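Local coordinates for protein beta-N-acetylhexosaminidase (PDB 4PYS) that probably hydrolyses terminal N-acetylhexosamine residues from glycans, as a family 20 glycoside hydrolase with a TIM-barrel catalytic domain, at residues K480-W483 / F484-Q487; K150-I153 / D154-S157; G440-E443 / S444-D447; D471-Y474 / G475-S479; L274-V277 / C278-F281. All blocks are in the same frame, centred on the assembly; numbering follows the deposited sequence.

How the contacts relate
From the N terminus, contact 2 (150-153 with 154-157) comes first, on the helix that links strands 132-138 and 163-170 of the barrel. Contact 5 follows at the end of helix 264-280, and contact 3 after the barrel strand 428-435. Contacts 4 and 1 then succeed each other on helix 470-486, their centres 13 Å apart. Each is local, made within eight or nine consecutive residues, so none closes a long loop and none nests within or crosses another. Contacts 2 and 3 touch: Lys151 and Tyr152 both hold the carboxylate of Asp447. Contact 1 lies beside helices 96-109 and 146-158, whereas contact 5 lies across the chain's centre from contacts 1 and 4.

Contact 1 (K480-W483 / F484-Q487); sequences KQLW and FEQQ
Trp483 touches both Phe484 and Gln487 where helix 470-486 ends. Gln487 lies over one face of the indole: its CG stands 3.7 Å from the centroid of the six-membered ring of Trp483, almost on the ring normal, a CH-pi contact. The amide beyond it is stacked on the ring, with planes only 19° apart, and a bend at chi2 (-49°) folds the chain back so that NE2 of Gln487 gives a hydrogen bond of 3.0 Å to Trp483 O. That same carbonyl also takes a weak bond from Gln487 N. Glutamine suits this place because it offers a flat group to the indole and an N-H to the carbonyl together.

On another side, the edge of the indole meets the face of Phe484 in an offset edge-to-face pair, planes at 66°, with Trp483 CZ3 3.6 Å from Phe484 CE1. Lys480 runs at about a right angle to the Phe484 side chain, its CG 3.6 Å from Phe484 CE2 at the rim, while its ammonium goes on to Ile10 O and Gln108 O. NE2 of Gln481 reaches OE2 of Glu485 at 3.0 Å, nearly straight, from above the carboxylate plane.

Further out, Arg107 holds Gln487 OE1, and Met158 touches both aromatic rings. Lys480-Phe484, Gln481-Glu485 and Trp483-Gln487 are i to i+4 pairs, as is usual along a helix; here they mark the C-terminal end of an amphipathic one, packed against helices 96-109 and 146-158.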
loop_
_atom_site.group_PDB
_atom_site.type_symbol
_atom_site.label_atom_id
_atom_site.label_comp_id
_atom_site.label_asym_id
_atom_site.label_seq_id
_atom_site.Cartn_x
_atom_site.Cartn_y
_atom_site.Cartn_z
ATOM N N LYS A 480 16.136 -14.540 -8.414
ATOM C CA LYS A 480 14.687 -14.645 -8.473
ATOM C C LYS A 480 14.112 -13.816 -9.623
ATOM O O LYS A 480 12.918 -13.917 -9.922
ATOM C CB LYS A 480 14.082 -14.187 -7.139
ATOM C CG LYS A 480 12.810 -14.911 -6.743
ATOM C CD LYS A 480 13.083 -16.387 -6.529
ATOM C CE LYS A 480 11.805 -17.143 -6.308
ATOM N NZ LYS A 480 12.051 -18.604 -6.206
ATOM N N GLN A 481 14.953 -13.008 -10.265
ATOM C CA GLN A 481 14.476 -12.031 -11.245
ATOM C C GLN A 481 13.595 -12.620 -12.345
ATOM O O GLN A 481 12.509 -12.090 -12.617
ATOM C CB GLN A 481 15.649 -11.260 -11.871
ATOM C CG GLN A 481 15.216 -10.290 -12.982
ATOM C CD GLN A 481 16.382 -9.494 -13.548
ATOM O OE1 GLN A 481 17.490 -9.518 -13.006
ATOM N NE2 GLN A 481 16.137 -8.785 -14.639
ATOM N N LEU A 482 14.048 -13.687 -13.004
ATOM C CA LEU A 482 13.260 -14.218 -14.111
ATOM C C LEU A 482 11.908 -14.755 -13.619
ATOM O O LEU A 482 10.894 -14.612 -14.309
ATOM C CB LEU A 482 14.039 -15.270 -14.899
ATOM C CG LEU A 482 13.506 -15.676 -16.273
ATOM C CD1 LEU A 482 13.071 -14.472 -17.108
ATOM C CD2 LEU A 482 14.579 -16.464 -17.000
ATOM N N TRP A 483 11.877 -15.349 -12.427
ATOM C CA TRP A 483 10.595 -15.795 -11.869
ATOM C C TRP A 483 9.633 -14.618 -11.691
ATOM O O TRP A 483 8.457 -14.718 -12.033
ATOM C CB TRP A 483 10.755 -16.545 -10.531
ATOM C CG TRP A 483 9.399 -17.063 -10.031
ATOM C CD1 TRP A 483 8.764 -18.209 -10.423
ATOM C CD2 TRP A 483 8.515 -16.418 -9.093
ATOM N NE1 TRP A 483 7.546 -18.323 -9.781
ATOM C CE2 TRP A 483 7.373 -17.239 -8.958
ATOM C CE3 TRP A 483 8.591 -15.238 -8.345
ATOM C CZ2 TRP A 483 6.310 -16.911 -8.105
ATOM C CZ3 TRP A 483 7.523 -14.906 -7.503
ATOM C CH2 TRP A 483 6.405 -15.743 -7.395
ATOM N N PHE A 484 10.134 -13.498 -11.176
ATOM C CA PHE A 484 9.285 -12.330 -11.012
ATOM C C PHE A 484 8.832 -11.819 -12.366
ATOM O O PHE A 484 7.692 -11.384 -12.526
ATOM C CB PHE A 484 10.013 -11.214 -10.267
ATOM C CG PHE A 484 10.081 -11.421 -8.771
ATOM C CD1 PHE A 484 8.917 -11.538 -8.024
ATOM C CD2 PHE A 484 11.303 -11.470 -8.115
ATOM C CE1 PHE A 484 8.964 -11.715 -6.637
ATOM C CE2 PHE A 484 11.360 -11.644 -6.729
ATOM C CZ PHE A 484 10.196 -11.774 -5.995
ATOM N N GLU A 485 9.719 -11.863 -13.348
ATOM C CA GLU A 485 9.338 -11.414 -14.683
ATOM C C GLU A 485 8.246 -12.290 -15.270
ATOM O O GLU A 485 7.353 -11.797 -15.959
ATOM C CB GLU A 485 10.560 -11.311 -15.620
ATOM C CG GLU A 485 11.495 -10.197 -15.151
ATOM C CD GLU A 485 12.496 -9.735 -16.200
ATOM O OE1 GLU A 485 12.408 -10.173 -17.374
ATOM O OE2 GLU A 485 13.365 -8.906 -15.822
ATOM N N GLN A 486 8.296 -13.586 -14.972
ATOM C CA GLN A 486 7.277 -14.506 -15.471
ATOM C C GLN A 486 5.922 -14.261 -14.813
ATOM O O GLN A 486 4.900 -14.720 -15.332
ATOM C CB GLN A 486 7.708 -15.953 -15.256
ATOM C CG GLN A 486 8.849 -16.380 -16.183
ATOM C CD GLN A 486 9.331 -17.792 -15.910
ATOM O OE1 GLN A 486 9.227 -18.295 -14.789
ATOM N NE2 GLN A 486 9.862 -18.436 -16.932
ATOM N N GLN A 487 5.913 -13.560 -13.679
ATOM C CA GLN A 487 4.651 -13.197 -13.031
ATOM C C GLN A 487 4.127 -11.874 -13.577
ATOM O O GLN A 487 3.047 -11.426 -13.182
ATOM C CB GLN A 487 4.790 -13.107 -11.510
ATOM C CG GLN A 487 5.548 -14.270 -10.881
ATOM C CD GLN A 487 5.047 -15.617 -11.348
ATOM O OE1 GLN A 487 3.850 -15.923 -11.251
ATOM N NE2 GLN A 487 5.959 -16.435 -11.877
#

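Contact 2 (K150-I153 / D154-S157); sequences KKYI and DMAS
The selenium of Met155, a selenomethionine, lies at the edge of the Tyr152 ring and practically in its plane, 5.3 Å from the ring centroid. This is a Met-aromatic contact of the edge type, with Tyr152 CD1 the atom met, 4.0 Å from SE of Met155. The two side chains lean together from successive turns: CG of Tyr152 lies beside its own backbone N (chi1 -66°), whereas CG of Met155 is anti to its N (chi1 174°). A bend at chi3 then folds CE of Met155 back to 3.8 Å from Tyr152 O. Bulky, largely apolar side chains suit this helix face, which is turned toward the barrel; Phe135 of strand 132-138 touches both.

Lys151 lays its CG over one face of the tyrosine ring, about 4.2 Å above the plane. Ile153 packs on Ile209 and Ala213 of helix 203-214, as a branched apolar residue can between two helices. The backbone keeps its alpha-helical bonds, among them Asp154 N to Lys150 O at 2.8 Å.

The polar ends are all held from outside the turn. Tyr152 OH and Lys151 NZ share Asp447, Lys150 pairs with Glu208, and the carboxylate of Asp154 lies between Arg216 and Lys49. With a cation at each oxygen, Asp154 is probably stabilised as the carboxylate despite its burial, and the helix is tied by charge to several neighbouring parts of the chain.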
loop_
_atom_site.group_PDB
_atom_site.type_symbol
_atom_site.label_atom_id
_atom_site.label_comp_id
_atom_site.label_asym_id
_atom_site.label_seq_id
_atom_site.Cartn_x
_atom_site.Cartn_y
_atom_site.Cartn_z
ATOM N N LYS A 150 -5.277 -4.225 -10.161
ATOM C CA LYS A 150 -5.182 -5.609 -9.672
ATOM C C LYS A 150 -3.750 -6.133 -9.699
ATOM O O LYS A 150 -3.329 -6.832 -8.781
ATOM C CB LYS A 150 -6.086 -6.536 -10.496
ATOM C CG LYS A 150 -7.574 -6.349 -10.209
ATOM C CD LYS A 150 -8.400 -7.266 -11.080
ATOM C CE LYS A 150 -9.878 -7.133 -10.766
ATOM N NZ LYS A 150 -10.677 -8.021 -11.654
ATOM N N LYS A 151 -3.003 -5.785 -10.742
ATOM C CA LYS A 151 -1.612 -6.226 -10.872
ATOM C C LYS A 151 -0.770 -5.798 -9.679
ATOM O O LYS A 151 0.064 -6.565 -9.186
ATOM C CB LYS A 151 -1.001 -5.665 -12.162
ATOM C CG LYS A 151 0.536 -5.790 -12.241
ATOM C CD LYS A 151 1.059 -5.362 -13.611
ATOM C CE LYS A 151 2.608 -5.436 -13.673
ATOM N NZ LYS A 151 3.113 -5.059 -15.042
ATOM N N TYR A 152 -0.991 -4.581 -9.197
ATOM C CA TYR A 152 -0.178 -4.096 -8.078
ATOM C C TYR A 152 -0.690 -4.548 -6.722
ATOM O O TYR A 152 0.088 -4.682 -5.767
ATOM C CB TYR A 152 0.040 -2.577 -8.189
ATOM C CG TYR A 152 0.872 -2.321 -9.411
ATOM C CD1 TYR A 152 2.203 -2.721 -9.454
ATOM C CD2 TYR A 152 0.320 -1.755 -10.549
ATOM C CE1 TYR A 152 2.971 -2.539 -10.592
ATOM C CE2 TYR A 152 1.085 -1.558 -11.687
ATOM C CZ TYR A 152 2.399 -1.951 -11.704
ATOM O OH TYR A 152 3.139 -1.766 -12.849
ATOM N N ILE A 153 -1.987 -4.826 -6.633
ATOM C CA ILE A 153 -2.515 -5.492 -5.443
ATOM C C ILE A 153 -1.938 -6.910 -5.373
ATOM O O ILE A 153 -1.497 -7.377 -4.313
ATOM C CB ILE A 153 -4.042 -5.546 -5.506
ATOM C CG1 ILE A 153 -4.607 -4.144 -5.259
ATOM C CG2 ILE A 153 -4.598 -6.580 -4.498
ATOM C CD1 ILE A 153 -6.122 -4.017 -5.475
ATOM N N ASP A 154 -1.923 -7.589 -6.515
ATOM C CA ASP A 154 -1.342 -8.927 -6.583
ATOM C C ASP A 154 0.141 -8.879 -6.215
ATOM O O ASP A 154 0.646 -9.762 -5.507
ATOM C CB ASP A 154 -1.534 -9.491 -7.996
ATOM C CG ASP A 154 -1.413 -10.999 -8.056
ATOM O OD1 ASP A 154 -1.975 -11.692 -7.172
ATOM O OD2 ASP A 154 -0.755 -11.495 -8.997
HETATM N N MSE A 155 0.842 -7.845 -6.677
HETATM C CA MSE A 155 2.257 -7.678 -6.318
HETATM C C MSE A 155 2.423 -7.527 -4.811
HETATM O O MSE A 155 3.307 -8.141 -4.197
HETATM C CB MSE A 155 2.851 -6.450 -7.014
HETATM C CG MSE A 155 4.273 -6.170 -6.552
HETATM SE SE MSE A 155 4.803 -4.333 -6.918
HETATM C CE MSE A 155 3.716 -3.483 -5.552
ATOM N N ALA A 156 1.573 -6.716 -4.208
ATOM C CA ALA A 156 1.684 -6.452 -2.776
ATOM C C ALA A 156 1.553 -7.762 -2.013
ATOM O O ALA A 156 2.336 -8.048 -1.115
ATOM C CB ALA A 156 0.603 -5.454 -2.345
ATOM N N SER A 157 0.579 -8.574 -2.400
ATOM C CA SER A 157 0.366 -9.875 -1.749
ATOM C C SER A 157 1.552 -10.797 -1.973
ATOM O O SER A 157 1.997 -11.494 -1.054
ATOM C CB SER A 157 -0.893 -10.537 -2.309
ATOM O OG SER A 157 -1.196 -11.723 -1.582
#

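Contact 3 (G440-E443 / S444-D447); sequences GVTE and SMID
Two first torsions bring Thr442 and Met445 together. In Thr442, OG1 sits between its own backbone N and carbonyl carbon (chi1 58°), turned to the side where Met445, a selenomethionine, runs past with CG beside its backbone N (chi1 -69°). As a result SE of Met445 lies 3.5 Å from Thr442 OG1 and 3.6 Å from Gly440 O. A bend at chi3 then folds the methyl back, placing CE of Met445 3.8 Å from Val441 CA. The long, pliable chain of this residue suits a path that follows the loop over three residues.

Val441 adds the apolar part. Its CG1 touches Met445 CB at 3.9 Å and, crossing at about a right angle, Ile446 CG1 at 4.2 Å; Trp398 packs on both Val441 and Met445.

Two backbone bonds close the turns. Met445 N donates to Thr442 O at 3.0 Å, and Ile446 N to Glu443 O at 3.3 Å. Glu443 O also accepts from a water, which itself accepts the N-H of Asp447, so the water carries the bonding on to the next residue. The carboxylate of Glu443 is held by Thr148 OG1 and Lys145 N, while Ser444 O and Met445 O take bonds from Arg448 and Arg449.

Consecutive i to i+3 bonds of this kind are characteristic of two overlapping type I beta turns, 442-445 and 443-446, here in the loop that leads from the barrel strand 428-435 into helix 447-450.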
loop_
_atom_site.group_PDB
_atom_site.type_symbol
_atom_site.label_atom_id
_atom_site.label_comp_id
_atom_site.label_asym_id
_atom_site.label_seq_id
_atom_site.Cartn_x
_atom_site.Cartn_y
_atom_site.Cartn_z
ATOM N N GLY A 440 3.758 12.592 -15.540
ATOM C CA GLY A 440 3.215 11.776 -16.616
ATOM C C GLY A 440 3.709 10.340 -16.661
ATOM O O GLY A 440 4.005 9.821 -17.738
ATOM N N VAL A 441 3.793 9.697 -15.499
ATOM C CA VAL A 441 4.146 8.281 -15.434
ATOM C C VAL A 441 2.938 7.427 -15.822
ATOM O O VAL A 441 2.019 7.232 -15.028
ATOM C CB VAL A 441 4.649 7.891 -14.032
ATOM C CG1 VAL A 441 4.930 6.378 -13.948
ATOM C CG2 VAL A 441 5.904 8.689 -13.686
ATOM N N THR A 442 2.940 6.935 -17.056
ATOM C CA THR A 442 1.850 6.122 -17.570
ATOM C C THR A 442 2.062 4.680 -17.123
ATOM O O THR A 442 3.081 4.367 -16.509
ATOM C CB THR A 442 1.815 6.169 -19.097
ATOM O OG1 THR A 442 3.076 5.707 -19.595
ATOM C CG2 THR A 442 1.576 7.591 -19.590
ATOM N N GLU A 443 1.112 3.803 -17.427
ATOM C CA GLU A 443 1.171 2.425 -16.920
ATOM C C GLU A 443 2.440 1.684 -17.357
ATOM O O GLU A 443 3.013 0.902 -16.585
ATOM C CB GLU A 443 -0.051 1.630 -17.387
ATOM C CG GLU A 443 -1.378 2.107 -16.802
ATOM C CD GLU A 443 -2.525 1.178 -17.141
ATOM O OE1 GLU A 443 -2.273 -0.025 -17.359
ATOM O OE2 GLU A 443 -3.678 1.650 -17.183
ATOM N N SER A 444 2.857 1.914 -18.599
ATOM C CA SER A 444 4.027 1.219 -19.159
ATOM C C SER A 444 5.339 1.646 -18.497
ATOM O O SER A 444 6.396 1.041 -18.740
ATOM C CB SER A 444 4.119 1.470 -20.658
ATOM O OG SER A 444 4.349 2.845 -20.919
HETATM N N MSE A 445 5.267 2.689 -17.673
HETATM C CA MSE A 445 6.455 3.275 -17.035
HETATM C C MSE A 445 6.585 2.888 -15.577
HETATM O O MSE A 445 7.581 3.215 -14.915
HETATM C CB MSE A 445 6.421 4.802 -17.170
HETATM C CG MSE A 445 6.617 5.279 -18.579
HETATM SE SE MSE A 445 6.147 7.159 -18.787
HETATM C CE MSE A 445 7.293 7.890 -17.470
ATOM N N ILE A 446 5.596 2.171 -15.059
ATOM C CA ILE A 446 5.585 1.876 -13.631
ATOM C C ILE A 446 6.623 0.834 -13.192
ATOM O O ILE A 446 7.387 1.082 -12.257
ATOM C CB ILE A 446 4.183 1.463 -13.151
ATOM C CG1 ILE A 446 3.194 2.615 -13.371
ATOM C CG2 ILE A 446 4.217 1.060 -11.683
ATOM C CD1 ILE A 446 1.728 2.271 -13.059
ATOM N N ASP A 447 6.653 -0.326 -13.846
ATOM C CA ASP A 447 7.500 -1.427 -13.362
ATOM C C ASP A 447 8.990 -1.072 -13.277
ATOM O O ASP A 447 9.673 -1.507 -12.352
ATOM C CB ASP A 447 7.340 -2.671 -14.247
ATOM C CG ASP A 447 6.056 -3.428 -13.972
ATOM O OD1 ASP A 447 5.370 -3.108 -12.978
ATOM O OD2 ASP A 447 5.731 -4.344 -14.762
HETATM O O HOH W 1 5.168 -0.764 -16.180
#

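Contact 4 (D471-Y474 / G475-S479); sequences DEFY and GKVLS. With FMT (formic acid), chain K.
Lys476 reaches back along the helix to Glu472 with a chain extended beyond CG. Its CB lies 3.3 Å from Phe473 O and its CG at the same distance from Glu472 O, so the first carbons lie against the carbonyls of the preceding turn. CD goes on past Glu472 O, and CE comes 3.8 Å from Glu472 OE2. The ammonium at the tip stays 4.2 Å from that OE2, beyond a salt bridge. A water links the two instead, accepting from Lys476 NZ and giving a weak bond to the carboxylate. NZ also gives a weak bond to a formic acid molecule, probably from the crystallisation liquor, and has stronger partners in Thr14 and Glu468. A long, flexible lysine can serve all of these from one position.

The turn belongs to helix 470-486, an amphipathic helix whose buried side faces helices 453-462 and 409-415. On that side Val477 sets CG2 over one face of the Phe473 ring, 3.9 Å from its centroid, a CH-pi contact; Tyr413 stacks on the same phenylalanine. On the more exposed side, Leu478 spreads both methyls over one side of the Tyr474 ring, which also meets Phe470: CD1 lies over the face, 4.0 Å from the centroid, and CD2 of Leu478 is 3.6 Å from Tyr474 CE1. With the tyrosine CG anti to its N (chi1 -177°), the ring leans toward the next turn. Ser479 OG and N both donate to Gly475 O, from opposite faces of its plane.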
loop_
_atom_site.group_PDB
_atom_site.type_symbol
_atom_site.label_atom_id
_atom_site.label_comp_id
_atom_site.label_asym_id
_atom_site.label_seq_id
_atom_site.Cartn_x
_atom_site.Cartn_y
_atom_site.Cartn_z
ATOM N N ASP A 471 25.360 -7.866 -0.534
ATOM C CA ASP A 471 25.824 -8.796 -1.553
ATOM C C ASP A 471 24.928 -10.030 -1.550
ATOM O O ASP A 471 24.548 -10.530 -2.611
ATOM C CB ASP A 471 27.278 -9.203 -1.325
ATOM C CG ASP A 471 28.240 -8.046 -1.458
ATOM O OD1 ASP A 471 27.996 -7.135 -2.281
ATOM O OD2 ASP A 471 29.254 -8.053 -0.733
ATOM N N GLU A 472 24.571 -10.519 -0.361
ATOM C CA GLU A 472 23.679 -11.674 -0.289
ATOM C C GLU A 472 22.277 -11.351 -0.791
ATOM O O GLU A 472 21.678 -12.131 -1.546
ATOM C CB GLU A 472 23.588 -12.225 1.139
ATOM C CG GLU A 472 22.606 -13.385 1.239
ATOM C CD GLU A 472 22.577 -14.036 2.612
ATOM O OE1 GLU A 472 23.058 -13.407 3.578
ATOM O OE2 GLU A 472 22.075 -15.176 2.719
ATOM N N PHE A 473 21.755 -10.206 -0.365
ATOM C CA PHE A 473 20.429 -9.784 -0.781
ATOM C C PHE A 473 20.355 -9.572 -2.295
ATOM O O PHE A 473 19.424 -10.037 -2.948
ATOM C CB PHE A 473 20.045 -8.498 -0.076
ATOM C CG PHE A 473 18.818 -7.878 -0.647
ATOM C CD1 PHE A 473 17.577 -8.433 -0.378
ATOM C CD2 PHE A 473 18.911 -6.771 -1.479
ATOM C CE1 PHE A 473 16.424 -7.873 -0.933
ATOM C CE2 PHE A 473 17.770 -6.209 -2.026
ATOM C CZ PHE A 473 16.537 -6.771 -1.753
ATOM N N TYR A 474 21.339 -8.877 -2.851
ATOM C CA TYR A 474 21.356 -8.616 -4.292
ATOM C C TYR A 474 21.472 -9.925 -5.089
ATOM O O TYR A 474 20.869 -10.075 -6.159
ATOM C CB TYR A 474 22.505 -7.654 -4.608
ATOM C CG TYR A 474 22.608 -7.242 -6.059
ATOM C CD1 TYR A 474 21.481 -6.864 -6.781
ATOM C CD2 TYR A 474 23.837 -7.198 -6.687
ATOM C CE1 TYR A 474 21.588 -6.472 -8.121
ATOM C CE2 TYR A 474 23.955 -6.812 -8.012
ATOM C CZ TYR A 474 22.825 -6.448 -8.718
ATOM O OH TYR A 474 22.950 -6.066 -10.039
ATOM N N GLY A 475 22.237 -10.883 -4.571
ATOM C CA GLY A 475 22.339 -12.183 -5.215
ATOM C C GLY A 475 20.984 -12.870 -5.293
ATOM O O GLY A 475 20.662 -13.523 -6.292
ATOM N N LYS A 476 20.180 -12.718 -4.243
ATOM C CA LYS A 476 18.839 -13.295 -4.217
ATOM C C LYS A 476 17.942 -12.606 -5.234
ATOM O O LYS A 476 17.199 -13.271 -5.954
ATOM C CB LYS A 476 18.212 -13.143 -2.825
ATOM C CG LYS A 476 18.905 -13.969 -1.727
ATOM C CD LYS A 476 18.153 -13.728 -0.394
ATOM C CE LYS A 476 18.867 -14.384 0.761
ATOM N NZ LYS A 476 18.088 -14.217 2.009
ATOM N N VAL A 477 18.011 -11.275 -5.283
ATOM C CA VAL A 477 17.263 -10.498 -6.280
ATOM C C VAL A 477 17.558 -11.003 -7.690
ATOM O O VAL A 477 16.647 -11.284 -8.477
ATOM C CB VAL A 477 17.577 -8.985 -6.173
ATOM C CG1 VAL A 477 17.057 -8.224 -7.386
ATOM C CG2 VAL A 477 16.943 -8.420 -4.900
ATOM N N LEU A 478 18.833 -11.148 -8.011
ATOM C CA LEU A 478 19.190 -11.580 -9.360
ATOM C C LEU A 478 18.740 -13.018 -9.642
ATOM O O LEU A 478 18.354 -13.341 -10.768
ATOM C CB LEU A 478 20.698 -11.438 -9.571
ATOM C CG LEU A 478 21.234 -10.012 -9.467
ATOM C CD1 LEU A 478 22.726 -10.015 -9.784
ATOM C CD2 LEU A 478 20.485 -9.070 -10.423
ATOM N N SER A 479 18.787 -13.876 -8.624
ATOM C CA SER A 479 18.416 -15.279 -8.778
ATOM C C SER A 479 16.914 -15.474 -8.947
ATOM O O SER A 479 16.475 -16.465 -9.542
ATOM C CB SER A 479 18.885 -16.087 -7.567
ATOM O OG SER A 479 20.297 -16.096 -7.532
HETATM C C FMT K . 15.427 -17.429 0.877
HETATM O O1 FMT K . 16.399 -17.149 1.593
HETATM O O2 FMT K . 14.830 -18.514 0.884
HETATM O O HOH W 2 19.559 -14.541 4.431
#

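Contact 5 (L274-V277 / C278-F281); sequences LDEV and CRMF
Val277 O is gripped by two backbone N-H groups at the end of helix 264-280. Phe281 N makes the sounder bond, 2.9 Å to Val277 O, and Met280 N adds a weak one at 3.3 Å to the same oxygen. Val277 O also lies at the ring edge of Phe281, near its plane, 3.3 Å from Phe281 CD1, while CD1 packs on Val277 CG1 at 3.9 Å. Phe281 is the first residue to leave helical angles, yet its N-H still closes the last turn.

On the outer side Arg279 folds back over Glu276. A bend at chi3 (-130°) lays the guanidinium across the glutamate chain, so that Glu276 CG lies over one face, 3.5 Å from Arg279 NH1. The carboxylate is further off: Glu276 OE2 stands 4.5 Å from Arg279 NH1 and well out of the guanidinium plane, leaving an attraction of charges without a directed N-H. Glutamate suits the place because its CG offers an apolar surface to the guanidinium while its oxygens take bonds from Gln203 and from the backbone N of Lys179 and Arg180.

The apolar side of the turn faces inward. Val277 and Phe281 reach Pro222 of strand 219-223, Phe281 also lies on Val206 and Ile210 of helix 203-214, and Leu274 and the small Cys278 meet helix 316-333, so the helix end is set between two neighbouring helices and beside a barrel strand.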
loop_
_atom_site.group_PDB
_atom_site.type_symbol
_atom_site.label_atom_id
_atom_site.label_comp_id
_atom_site.label_asym_id
_atom_site.label_seq_id
_atom_site.Cartn_x
_atom_site.Cartn_y
_atom_site.Cartn_z
ATOM N N LEU A 274 -17.275 10.892 2.926
ATOM C CA LEU A 274 -16.687 9.852 3.766
ATOM C C LEU A 274 -17.708 8.775 4.144
ATOM O O LEU A 274 -17.341 7.614 4.362
ATOM C CB LEU A 274 -16.050 10.458 5.019
ATOM C CG LEU A 274 -14.775 11.268 4.785
ATOM C CD1 LEU A 274 -14.184 11.666 6.096
ATOM C CD2 LEU A 274 -13.756 10.460 4.012
ATOM N N ASP A 275 -18.980 9.157 4.222
ATOM C CA ASP A 275 -20.049 8.187 4.444
ATOM C C ASP A 275 -19.991 7.110 3.358
ATOM O O ASP A 275 -20.011 5.917 3.657
ATOM C CB ASP A 275 -21.428 8.860 4.457
ATOM C CG ASP A 275 -21.751 9.526 5.789
ATOM O OD1 ASP A 275 -20.951 9.390 6.737
ATOM O OD2 ASP A 275 -22.813 10.179 5.896
ATOM N N GLU A 276 -19.885 7.532 2.098
ATOM C CA GLU A 276 -19.846 6.579 0.994
ATOM C C GLU A 276 -18.531 5.820 0.945
ATOM O O GLU A 276 -18.516 4.607 0.713
ATOM C CB GLU A 276 -20.149 7.263 -0.341
ATOM C CG GLU A 276 -21.643 7.556 -0.494
ATOM C CD GLU A 276 -22.052 7.945 -1.902
ATOM O OE1 GLU A 276 -21.516 7.375 -2.875
ATOM O OE2 GLU A 276 -22.928 8.823 -2.032
ATOM N N VAL A 277 -17.433 6.532 1.175
ATOM C CA VAL A 277 -16.122 5.892 1.244
ATOM C C VAL A 277 -16.101 4.781 2.297
ATOM O O VAL A 277 -15.555 3.703 2.064
ATOM C CB VAL A 277 -15.008 6.917 1.500
ATOM C CG1 VAL A 277 -13.676 6.218 1.753
ATOM C CG2 VAL A 277 -14.868 7.835 0.302
ATOM N N CYS A 278 -16.712 5.025 3.448
ATOM C CA CYS A 278 -16.735 3.999 4.486
ATOM C C CYS A 278 -17.637 2.807 4.139
ATOM O O CYS A 278 -17.363 1.680 4.557
ATOM C CB CYS A 278 -17.082 4.607 5.847
ATOM S SG CYS A 278 -15.719 5.628 6.474
ATOM N N ARG A 279 -18.692 3.048 3.363
ATOM C CA ARG A 279 -19.553 1.957 2.914
ATOM C C ARG A 279 -18.820 1.052 1.933
ATOM O O ARG A 279 -19.004 -0.168 1.949
ATOM C CB ARG A 279 -20.806 2.498 2.232
ATOM C CG ARG A 279 -21.741 3.227 3.149
ATOM C CD ARG A 279 -23.000 3.628 2.394
ATOM N NE ARG A 279 -23.307 5.041 2.583
ATOM C CZ ARG A 279 -23.927 5.797 1.684
ATOM N NH1 ARG A 279 -24.172 7.077 1.947
ATOM N NH2 ARG A 279 -24.306 5.274 0.523
HETATM N N MSE A 280 -17.994 1.661 1.082
HETATM C CA MSE A 280 -17.311 0.948 0.009
HETATM C C MSE A 280 -16.046 0.260 0.489
HETATM O O MSE A 280 -15.732 -0.843 0.037
HETATM C CB MSE A 280 -16.928 1.906 -1.127
HETATM C CG MSE A 280 -18.087 2.423 -1.938
HETATM SE SE MSE A 280 -17.320 3.305 -3.487
HETATM C CE MSE A 280 -16.830 5.005 -2.635
ATOM N N PHE A 281 -15.315 0.921 1.384
ATOM C CA PHE A 281 -14.016 0.427 1.830
ATOM C C PHE A 281 -14.107 -0.004 3.288
ATOM O O PHE A 281 -14.148 0.839 4.181
ATOM C CB PHE A 281 -12.949 1.523 1.692
ATOM C CG PHE A 281 -12.652 1.925 0.265
ATOM C CD1 PHE A 281 -13.388 2.923 -0.361
ATOM C CD2 PHE A 281 -11.620 1.322 -0.435
ATOM C CE1 PHE A 281 -13.114 3.301 -1.675
ATOM C CE2 PHE A 281 -11.328 1.693 -1.742
ATOM C CZ PHE A 281 -12.082 2.683 -2.369
#